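Local coordinates for phosphopantetheine adenylyltransferase (Archaeoglobus fulgidus, PDB 3DO8), which probably transfers the adenylyl group of ATP reversibly to 4'-phosphopantetheine, giving dephospho-CoA and pyrophosphate in coenzyme A biosynthesis, at residues T8-H13 and A43-V48; K81-D86 and Q105-L110; F87-V92 and K114-K119. All blocks are in the same frame, centred on the assembly; numbering follows the deposited sequence.

How the interactions relate
Interaction 3 is the buried one: its neighbouring strands share a parallel ladder in the sheet, with apolar side chains on both faces, and it reaches the second subunit. Interaction 2 is partly buried and lies beside it, the centres about 12 Å apart. The two share the 89-92, 97-110, 116-121 unit: interaction 2 ties the last turns of its helix to the loop entering its first strand, and R107 of that helix packs on I115. Interaction 1 is a surface contact across the chain's centre from interaction 3, about 23 Å between centres, joining two loops. Backbone bonding dominates interaction 3, an arginine gripping carbonyls interaction 2, and a glutamate accepting hydrogens interaction 1.

Interaction 1: residues T8-H13 and A43-V48; sequences TFEPLH and ARIRSV
In the loop that leads from strand 3-7 of the nucleotidyltransferase sheet to helix 14-27, E10 reaches across to the turn after helix 38-44 and fastens S47 and V48 with its carboxylate. The side chain is fully stretched, CG anti to the backbone N (chi1 -180°), which carries the acid clear of its own loop. Its two oxygens divide the work. E10 OE2 accepts the backbone N-H of V48 through its syn lone pair, in a nearly straight bond of 2.7 Å from V48 N (173° at the hydrogen). E10 OE1 takes the hydroxyl of S47 on its syn side, 25° out of the carboxylate plane, with S47 OG 2.6 Å away; the same oxygen also accepts from the backbone N of L49. Three donors thus fix the rotation of the carboxylate, and R54 of helix 51-66 packs against E10. The V48 side chain crosses that of E10 at about a right angle, bringing V48 CG2 to 3.3 Å from E10 OE2. The apolar part is thin: I45 CD1 rests 4.0 Å from E10 CD and meets T8 CG2 tip to tip at 4.1 Å, while T8 OG1 turns to T36. A carboxylate gripping N-H groups of a turn here clamps the loop that leads into the HxGH signature begun by H13, which in HUP-clan nucleotidyltransferases lies at the nucleotide site.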
loop_
_atom_site.group_PDB
_atom_site.type_symbol
_atom_site.label_atom_id
_atom_site.label_comp_id
_atom_site.label_asym_id
_atom_site.label_seq_id
_atom_site.Cartn_x
_atom_site.Cartn_y
_atom_site.Cartn_z
ATOM N N THR A 8 15.458 0.010 -9.392
ATOM C CA THR A 8 16.889 0.060 -9.637
ATOM C C THR A 8 17.646 0.018 -8.300
ATOM O O THR A 8 18.663 -0.613 -8.212
ATOM C CB THR A 8 17.254 1.326 -10.440
ATOM O OG1 THR A 8 16.689 1.228 -11.737
ATOM C CG2 THR A 8 18.746 1.478 -10.549
ATOM N N PHE A 9 17.119 0.684 -7.278
ATOM C CA PHE A 9 17.653 0.623 -5.900
ATOM C C PHE A 9 19.053 1.186 -5.819
ATOM O O PHE A 9 19.922 0.625 -5.115
ATOM C CB PHE A 9 17.602 -0.808 -5.319
ATOM C CG PHE A 9 16.217 -1.405 -5.291
ATOM C CD1 PHE A 9 15.291 -1.022 -4.325
ATOM C CD2 PHE A 9 15.826 -2.340 -6.243
ATOM C CE1 PHE A 9 13.995 -1.584 -4.301
ATOM C CE2 PHE A 9 14.558 -2.858 -6.254
ATOM C CZ PHE A 9 13.632 -2.502 -5.285
ATOM N N GLU A 10 19.282 2.317 -6.482
ATOM C CA GLU A 10 20.581 2.988 -6.392
ATOM C C GLU A 10 20.408 4.460 -6.095
ATOM O O GLU A 10 19.899 5.188 -6.949
ATOM C CB GLU A 10 21.412 2.822 -7.667
ATOM C CG GLU A 10 22.782 3.523 -7.575
ATOM C CD GLU A 10 23.597 3.431 -8.820
ATOM O OE1 GLU A 10 23.477 2.424 -9.548
ATOM O OE2 GLU A 10 24.368 4.397 -9.098
ATOM N N PRO A 11 20.798 4.898 -4.892
ATOM C CA PRO A 11 21.141 4.050 -3.762
ATOM C C PRO A 11 19.837 3.496 -3.171
ATOM O O PRO A 11 18.737 3.839 -3.627
ATOM C CB PRO A 11 21.778 5.012 -2.775
ATOM C CG PRO A 11 21.106 6.244 -3.024
ATOM C CD PRO A 11 20.786 6.309 -4.497
ATOM N N LEU A 12 19.982 2.613 -2.196
ATOM C CA LEU A 12 18.847 2.041 -1.493
ATOM C C LEU A 12 18.434 3.009 -0.391
ATOM O O LEU A 12 19.103 3.085 0.657
ATOM C CB LEU A 12 19.227 0.680 -0.928
ATOM C CG LEU A 12 18.107 -0.154 -0.288
ATOM C CD1 LEU A 12 17.400 0.499 0.893
ATOM C CD2 LEU A 12 17.092 -0.506 -1.261
ATOM N N HIS A 13 17.371 3.776 -0.630
ATOM C CA HIS A 13 17.000 4.899 0.243
ATOM C C HIS A 13 15.736 4.624 1.022
ATOM O O HIS A 13 15.144 3.533 0.909
ATOM C CB HIS A 13 16.902 6.205 -0.554
ATOM C CG HIS A 13 15.923 6.188 -1.687
ATOM N ND1 HIS A 13 14.586 5.871 -1.536
ATOM C CD2 HIS A 13 16.096 6.459 -3.006
ATOM C CE1 HIS A 13 13.982 5.976 -2.707
ATOM N NE2 HIS A 13 14.877 6.328 -3.616
ATOM N N ALA A 43 19.226 4.056 -18.422
ATOM C CA ALA A 43 18.241 4.887 -19.126
ATOM C C ALA A 43 17.483 5.807 -18.171
ATOM O O ALA A 43 16.913 6.812 -18.588
ATOM C CB ALA A 43 17.258 4.015 -19.900
ATOM N N ARG A 44 17.458 5.463 -16.891
ATOM C CA ARG A 44 16.708 6.239 -15.916
ATOM C C ARG A 44 17.640 7.191 -15.169
ATOM O O ARG A 44 17.351 8.385 -15.065
ATOM C CB ARG A 44 15.975 5.311 -14.939
ATOM C CG ARG A 44 15.046 4.266 -15.608
ATOM C CD ARG A 44 13.950 3.748 -14.646
ATOM N NE ARG A 44 12.695 3.340 -15.327
ATOM C CZ ARG A 44 11.708 4.170 -15.711
ATOM N NH1 ARG A 44 11.790 5.491 -15.526
ATOM N NH2 ARG A 44 10.620 3.677 -16.304
ATOM N N ILE A 45 18.753 6.648 -14.658
ATOM C CA ILE A 45 19.752 7.418 -13.897
ATOM C C ILE A 45 21.171 7.200 -14.433
ATOM O O ILE A 45 21.403 6.335 -15.277
ATOM C CB ILE A 45 19.750 7.027 -12.398
ATOM C CG1 ILE A 45 19.936 5.508 -12.229
ATOM C CG2 ILE A 45 18.467 7.495 -11.735
ATOM C CD1 ILE A 45 20.665 5.108 -10.963
ATOM N N ARG A 46 22.121 7.988 -13.939
ATOM C CA ARG A 46 23.532 7.707 -14.184
ATOM C C ARG A 46 23.947 6.698 -13.118
ATOM O O ARG A 46 24.464 7.067 -12.069
ATOM C CB ARG A 46 24.394 8.971 -14.106
ATOM C CG ARG A 46 25.898 8.731 -14.404
ATOM C CD ARG A 46 26.771 9.884 -13.920
ATOM N NE ARG A 46 28.201 9.533 -13.893
ATOM C CZ ARG A 46 28.959 9.436 -12.799
ATOM N NH1 ARG A 46 28.459 9.665 -11.587
ATOM N NH2 ARG A 46 30.251 9.123 -12.920
ATOM N N SER A 47 23.711 5.428 -13.421
ATOM C CA SER A 47 23.948 4.328 -12.487
ATOM C C SER A 47 25.413 3.951 -12.468
ATOM O O SER A 47 26.012 3.691 -13.517
ATOM C CB SER A 47 23.127 3.100 -12.893
ATOM O OG SER A 47 23.428 1.969 -12.083
ATOM N N VAL A 48 25.977 3.896 -11.271
ATOM C CA VAL A 48 27.362 3.491 -11.096
ATOM C C VAL A 48 27.546 2.147 -10.389
ATOM O O VAL A 48 28.689 1.692 -10.265
ATOM C CB VAL A 48 28.162 4.579 -10.372
ATOM C CG1 VAL A 48 28.138 5.881 -11.239
ATOM C CG2 VAL A 48 27.637 4.822 -8.960
#

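Interaction 2: residues K81-D86 and Q105-L110; sequences KTLDVD and QKREEL
R107 drives its guanidinium from helix 97-110 into the turn beginning at K81 and the residues after it, where three acceptors gather at its edge. R107 NH1 donates twice, to T82 O and V85 O, both at 2.8 Å, standing above both carbonyl planes; T82 O lies close to the guanidinium plane, V85 O tilted from it. R107 NH2 adds a salt bridge to D86 OD1 at 2.9 Å, entering on the anti side, the flat groups turned 78° apart. A bend at chi3 (67°) swings the arginine head onto these acceptors. R107 NE bonds to the R113 carbonyl, and K112 is a second cation for D86. With a leucine in place of R107, both carbonyls would probably lose a donor and D86 one of its two close cationic partners. Farther out, L83 runs past the arginine stem in the opposite sense, its CD2 3.8 Å from R107 CG. At the exposed margin the L110 and L83 side chains cross at about a right angle, with L110 CD1 4.0 Å from L83 CB. An arginine bonding several carbonyls of a turn here ties the helix of a beta-alpha-beta unit to the loop entering its first strand.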
loop_
_atom_site.group_PDB
_atom_site.type_symbol
_atom_site.label_atom_id
_atom_site.label_comp_id
_atom_site.label_asym_id
_atom_site.label_seq_id
_atom_site.Cartn_x
_atom_site.Cartn_y
_atom_site.Cartn_z
ATOM N N LYS A 81 8.304 -9.502 -15.288
ATOM C CA LYS A 81 7.466 -10.685 -15.434
ATOM C C LYS A 81 5.968 -10.412 -15.255
ATOM O O LYS A 81 5.160 -11.333 -15.215
ATOM C CB LYS A 81 7.856 -11.750 -14.404
ATOM C CG LYS A 81 9.271 -12.318 -14.499
ATOM C CD LYS A 81 9.391 -13.488 -13.500
ATOM C CE LYS A 81 9.300 -13.036 -11.987
ATOM N NZ LYS A 81 8.647 -14.066 -11.068
ATOM N N THR A 82 5.592 -9.150 -15.141
ATOM C CA THR A 82 4.243 -8.835 -14.697
ATOM C C THR A 82 3.153 -9.027 -15.742
ATOM O O THR A 82 1.999 -8.901 -15.421
ATOM C CB THR A 82 4.143 -7.388 -14.177
ATOM O OG1 THR A 82 4.416 -6.502 -15.258
ATOM C CG2 THR A 82 5.089 -7.143 -12.983
ATOM N N LEU A 83 3.499 -9.362 -16.999
ATOM C CA LEU A 83 2.475 -9.718 -17.978
ATOM C C LEU A 83 2.255 -11.215 -18.052
ATOM O O LEU A 83 1.380 -11.671 -18.767
ATOM C CB LEU A 83 2.855 -9.203 -19.368
ATOM C CG LEU A 83 2.958 -7.695 -19.510
ATOM C CD1 LEU A 83 3.265 -7.303 -20.935
ATOM C CD2 LEU A 83 1.702 -7.006 -18.992
ATOM N N ASP A 84 3.074 -11.974 -17.334
ATOM C CA ASP A 84 3.120 -13.426 -17.447
ATOM C C ASP A 84 2.669 -14.046 -16.117
ATOM O O ASP A 84 1.673 -14.790 -16.053
ATOM C CB ASP A 84 4.566 -13.821 -17.805
ATOM C CG ASP A 84 4.678 -15.182 -18.424
ATOM O OD1 ASP A 84 3.665 -15.701 -18.950
ATOM O OD2 ASP A 84 5.805 -15.720 -18.393
ATOM N N VAL A 85 3.350 -13.683 -15.048
ATOM C CA VAL A 85 3.060 -14.223 -13.721
ATOM C C VAL A 85 1.839 -13.554 -13.151
ATOM O O VAL A 85 1.632 -12.332 -13.344
ATOM C CB VAL A 85 4.264 -13.998 -12.772
ATOM C CG1 VAL A 85 3.949 -14.475 -11.307
ATOM C CG2 VAL A 85 5.519 -14.642 -13.323
ATOM N N ASP A 86 1.044 -14.319 -12.405
ATOM C CA ASP A 86 -0.117 -13.782 -11.741
ATOM C C ASP A 86 0.367 -13.362 -10.358
ATOM O O ASP A 86 0.931 -14.190 -9.587
ATOM C CB ASP A 86 -1.289 -14.764 -11.651
ATOM C CG ASP A 86 -1.949 -15.045 -13.008
ATOM O OD1 ASP A 86 -1.888 -14.196 -13.923
ATOM O OD2 ASP A 86 -2.556 -16.134 -13.161
ATOM N N GLN A 105 -3.269 -2.460 -18.065
ATOM C CA GLN A 105 -3.893 -2.248 -19.390
ATOM C C GLN A 105 -3.488 -3.372 -20.324
ATOM O O GLN A 105 -4.348 -3.993 -20.995
ATOM C CB GLN A 105 -3.504 -0.900 -19.979
ATOM C CG GLN A 105 -4.184 0.237 -19.297
ATOM C CD GLN A 105 -3.609 1.590 -19.643
ATOM O OE1 GLN A 105 -2.667 1.708 -20.438
ATOM N NE2 GLN A 105 -4.178 2.632 -19.042
ATOM N N LYS A 106 -2.186 -3.685 -20.309
ATOM C CA LYS A 106 -1.672 -4.763 -21.162
ATOM C C LYS A 106 -2.148 -6.137 -20.709
ATOM O O LYS A 106 -2.420 -7.007 -21.537
ATOM C CB LYS A 106 -0.150 -4.745 -21.264
ATOM C CG LYS A 106 0.372 -3.594 -22.043
ATOM C CD LYS A 106 0.098 -3.820 -23.512
ATOM C CE LYS A 106 0.382 -2.630 -24.309
ATOM N NZ LYS A 106 -0.103 -2.897 -25.694
ATOM N N ARG A 107 -2.192 -6.362 -19.406
ATOM C CA ARG A 107 -2.753 -7.616 -18.919
ATOM C C ARG A 107 -4.181 -7.776 -19.440
ATOM O O ARG A 107 -4.551 -8.853 -19.916
ATOM C CB ARG A 107 -2.696 -7.696 -17.399
ATOM C CG ARG A 107 -1.285 -7.963 -16.897
ATOM C CD ARG A 107 -1.202 -8.023 -15.394
ATOM N NE ARG A 107 -1.900 -9.180 -14.820
ATOM C CZ ARG A 107 -1.369 -10.374 -14.550
ATOM N NH1 ARG A 107 -0.103 -10.638 -14.810
ATOM N NH2 ARG A 107 -2.121 -11.323 -13.983
ATOM N N GLU A 108 -4.971 -6.717 -19.365
ATOM C CA GLU A 108 -6.354 -6.841 -19.859
ATOM C C GLU A 108 -6.367 -7.168 -21.351
ATOM O O GLU A 108 -7.167 -7.996 -21.804
ATOM C CB GLU A 108 -7.185 -5.601 -19.551
ATOM C CG GLU A 108 -8.669 -5.792 -19.945
ATOM C CD GLU A 108 -9.581 -4.696 -19.394
ATOM O OE1 GLU A 108 -9.084 -3.673 -18.922
ATOM O OE2 GLU A 108 -10.828 -4.872 -19.462
ATOM N N GLU A 109 -5.498 -6.533 -22.117
ATOM C CA GLU A 109 -5.434 -6.802 -23.557
ATOM C C GLU A 109 -5.036 -8.249 -23.865
ATOM O O GLU A 109 -5.482 -8.825 -24.874
ATOM C CB GLU A 109 -4.449 -5.857 -24.250
ATOM C CG GLU A 109 -4.879 -4.410 -24.245
ATOM C CD GLU A 109 -3.878 -3.495 -24.911
ATOM O OE1 GLU A 109 -2.971 -3.975 -25.637
ATOM O OE2 GLU A 109 -4.022 -2.258 -24.728
ATOM N N LEU A 110 -4.158 -8.812 -23.041
ATOM C CA LEU A 110 -3.624 -10.149 -23.252
ATOM C C LEU A 110 -4.539 -11.261 -22.735
ATOM O O LEU A 110 -4.403 -12.426 -23.153
ATOM C CB LEU A 110 -2.270 -10.286 -22.567
ATOM C CG LEU A 110 -1.156 -9.432 -23.188
ATOM C CD1 LEU A 110 0.052 -9.510 -22.250
ATOM C CD2 LEU A 110 -0.839 -9.876 -24.624
#

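Interaction 3: residues F87-V92 and K114-K119; sequences FEYLVV and KITIVK
L90 and V118 lie at the heart of a parallel ladder, where V118 N donates to L90 O at 2.8 Å and almost straight (175°). L90 N gives its hydrogen to T116 O, and V92 N to V118 O. On the face of L90 and I117, I115 CG2 presses on L90 CB at 3.7 Å and V92 CG2 touches I117 CG2 where the two side chains cross at a slant, under helix 97-110. On the other face V118 CG2 comes obliquely to the Y89 ring, 3.5 Å from Y89 CD1, while T116 lies alongside the tyrosine; helix 14-27 covers Y89, V91 and V118. Strands 89-92 and 116-121 are the two arms of a beta-alpha-beta crossover through helix 97-110, with 116-121 at the edge of the chain's Rossmann-like parallel sheet, which K119 continues into the second subunit by an antiparallel ladder. The opening end of the pair is looser. T116 N still reaches E88 O, at 3.1 Å, but a water gives a hydrogen to E88 O and meets T116 OG1, and another bridges F87 O and K114 O. There the E88 carboxylate is salt-bridged to K2 and to K18 of the second subunit, whose D21 holds the hydroxyl of Y89.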
loop_
_atom_site.group_PDB
_atom_site.type_symbol
_atom_site.label_atom_id
_atom_site.label_comp_id
_atom_site.label_asym_id
_atom_site.label_seq_id
_atom_site.Cartn_x
_atom_site.Cartn_y
_atom_site.Cartn_z
ATOM N N PHE A 87 0.278 -12.071 -10.114
ATOM C CA PHE A 87 0.541 -11.466 -8.820
ATOM C C PHE A 87 -0.779 -10.981 -8.242
ATOM O O PHE A 87 -1.661 -10.512 -8.982
ATOM C CB PHE A 87 1.480 -10.248 -8.965
ATOM C CG PHE A 87 2.864 -10.595 -9.399
ATOM C CD1 PHE A 87 3.781 -11.103 -8.492
ATOM C CD2 PHE A 87 3.276 -10.378 -10.713
ATOM C CE1 PHE A 87 5.062 -11.433 -8.889
ATOM C CE2 PHE A 87 4.563 -10.692 -11.116
ATOM C CZ PHE A 87 5.461 -11.227 -10.201
ATOM N N GLU A 88 -0.907 -11.063 -6.927
ATOM C CA GLU A 88 -2.065 -10.481 -6.258
ATOM C C GLU A 88 -1.947 -8.948 -6.103
ATOM O O GLU A 88 -2.915 -8.225 -6.326
ATOM C CB GLU A 88 -2.269 -11.127 -4.892
ATOM C CG GLU A 88 -3.524 -10.686 -4.200
ATOM C CD GLU A 88 -3.890 -11.580 -2.996
ATOM O OE1 GLU A 88 -3.269 -12.665 -2.823
ATOM O OE2 GLU A 88 -4.790 -11.199 -2.220
ATOM N N TYR A 89 -0.764 -8.481 -5.705
ATOM C CA TYR A 89 -0.497 -7.066 -5.455
ATOM C C TYR A 89 0.778 -6.677 -6.220
ATOM O O TYR A 89 1.719 -7.472 -6.314
ATOM C CB TYR A 89 -0.243 -6.821 -3.953
ATOM C CG TYR A 89 -1.477 -6.978 -3.085
ATOM C CD1 TYR A 89 -2.549 -6.114 -3.218
ATOM C CD2 TYR A 89 -1.565 -7.995 -2.135
ATOM C CE1 TYR A 89 -3.661 -6.227 -2.429
ATOM C CE2 TYR A 89 -2.702 -8.137 -1.349
ATOM C CZ TYR A 89 -3.746 -7.234 -1.503
ATOM O OH TYR A 89 -4.913 -7.295 -0.739
ATOM N N LEU A 90 0.794 -5.433 -6.680
ATOM C CA LEU A 90 1.957 -4.807 -7.277
ATOM C C LEU A 90 2.185 -3.519 -6.503
ATOM O O LEU A 90 1.329 -2.616 -6.512
ATOM C CB LEU A 90 1.689 -4.490 -8.749
ATOM C CG LEU A 90 2.734 -3.680 -9.560
ATOM C CD1 LEU A 90 4.179 -4.188 -9.452
ATOM C CD2 LEU A 90 2.261 -3.542 -11.050
ATOM N N VAL A 91 3.298 -3.471 -5.787
ATOM C CA VAL A 91 3.635 -2.376 -4.896
ATOM C C VAL A 91 4.551 -1.422 -5.659
ATOM O O VAL A 91 5.597 -1.841 -6.162
ATOM C CB VAL A 91 4.338 -2.852 -3.598
ATOM C CG1 VAL A 91 4.832 -1.610 -2.791
ATOM C CG2 VAL A 91 3.370 -3.705 -2.791
ATOM N N VAL A 92 4.127 -0.157 -5.734
ATOM C CA VAL A 92 4.793 0.860 -6.536
ATOM C C VAL A 92 4.886 2.190 -5.795
ATOM O O VAL A 92 4.250 2.390 -4.800
ATOM C CB VAL A 92 4.067 1.070 -7.903
ATOM C CG1 VAL A 92 4.182 -0.202 -8.711
ATOM C CG2 VAL A 92 2.641 1.488 -7.719
ATOM N N LYS A 114 -6.343 -8.570 -13.805
ATOM C CA LYS A 114 -5.637 -7.413 -13.313
ATOM C C LYS A 114 -5.004 -7.731 -11.944
ATOM O O LYS A 114 -5.437 -8.632 -11.204
ATOM C CB LYS A 114 -6.562 -6.193 -13.292
ATOM C CG LYS A 114 -6.763 -5.586 -14.711
ATOM C CD LYS A 114 -7.711 -4.390 -14.698
ATOM C CE LYS A 114 -7.844 -3.743 -16.024
ATOM N NZ LYS A 114 -6.510 -3.394 -16.648
ATOM N N ILE A 115 -3.933 -7.015 -11.658
ATOM C CA ILE A 115 -3.255 -7.044 -10.351
ATOM C C ILE A 115 -3.727 -5.840 -9.529
ATOM O O ILE A 115 -3.909 -4.753 -10.072
ATOM C CB ILE A 115 -1.707 -6.944 -10.546
ATOM C CG1 ILE A 115 -1.157 -8.014 -11.533
ATOM C CG2 ILE A 115 -0.973 -7.005 -9.198
ATOM C CD1 ILE A 115 0.234 -7.743 -11.969
ATOM N N THR A 116 -3.908 -6.020 -8.224
ATOM C CA THR A 116 -4.239 -4.869 -7.362
ATOM C C THR A 116 -2.993 -3.997 -7.154
ATOM O O THR A 116 -2.011 -4.464 -6.592
ATOM C CB THR A 116 -4.829 -5.310 -6.016
ATOM O OG1 THR A 116 -6.055 -6.003 -6.270
ATOM C CG2 THR A 116 -5.139 -4.093 -5.146
ATOM N N ILE A 117 -3.070 -2.743 -7.585
ATOM C CA ILE A 117 -1.967 -1.811 -7.440
ATOM C C ILE A 117 -2.033 -1.161 -6.072
ATOM O O ILE A 117 -3.098 -0.612 -5.647
ATOM C CB ILE A 117 -1.960 -0.735 -8.545
ATOM C CG1 ILE A 117 -1.857 -1.402 -9.935
ATOM C CG2 ILE A 117 -0.833 0.277 -8.346
ATOM C CD1 ILE A 117 -2.080 -0.464 -11.116
ATOM N N VAL A 118 -0.876 -1.197 -5.412
ATOM C CA VAL A 118 -0.685 -0.603 -4.088
ATOM C C VAL A 118 0.379 0.485 -4.226
ATOM O O VAL A 118 1.555 0.193 -4.394
ATOM C CB VAL A 118 -0.290 -1.678 -3.030
ATOM C CG1 VAL A 118 -0.060 -1.003 -1.650
ATOM C CG2 VAL A 118 -1.338 -2.807 -3.027
ATOM N N LYS A 119 -0.060 1.748 -4.236
ATOM C CA LYS A 119 0.830 2.862 -4.455
ATOM C C LYS A 119 1.246 3.412 -3.118
ATOM O O LYS A 119 0.419 3.847 -2.320
ATOM C CB LYS A 119 0.125 3.967 -5.228
ATOM C CG LYS A 119 1.017 5.126 -5.590
ATOM C CD LYS A 119 0.166 6.244 -6.142
ATOM C CE LYS A 119 0.992 7.442 -6.547
ATOM N NZ LYS A 119 0.415 8.711 -5.966
HETATM O O HOH W 1 -3.730 -11.201 -10.484
HETATM O O HOH W 2 -5.616 -8.652 -6.533
#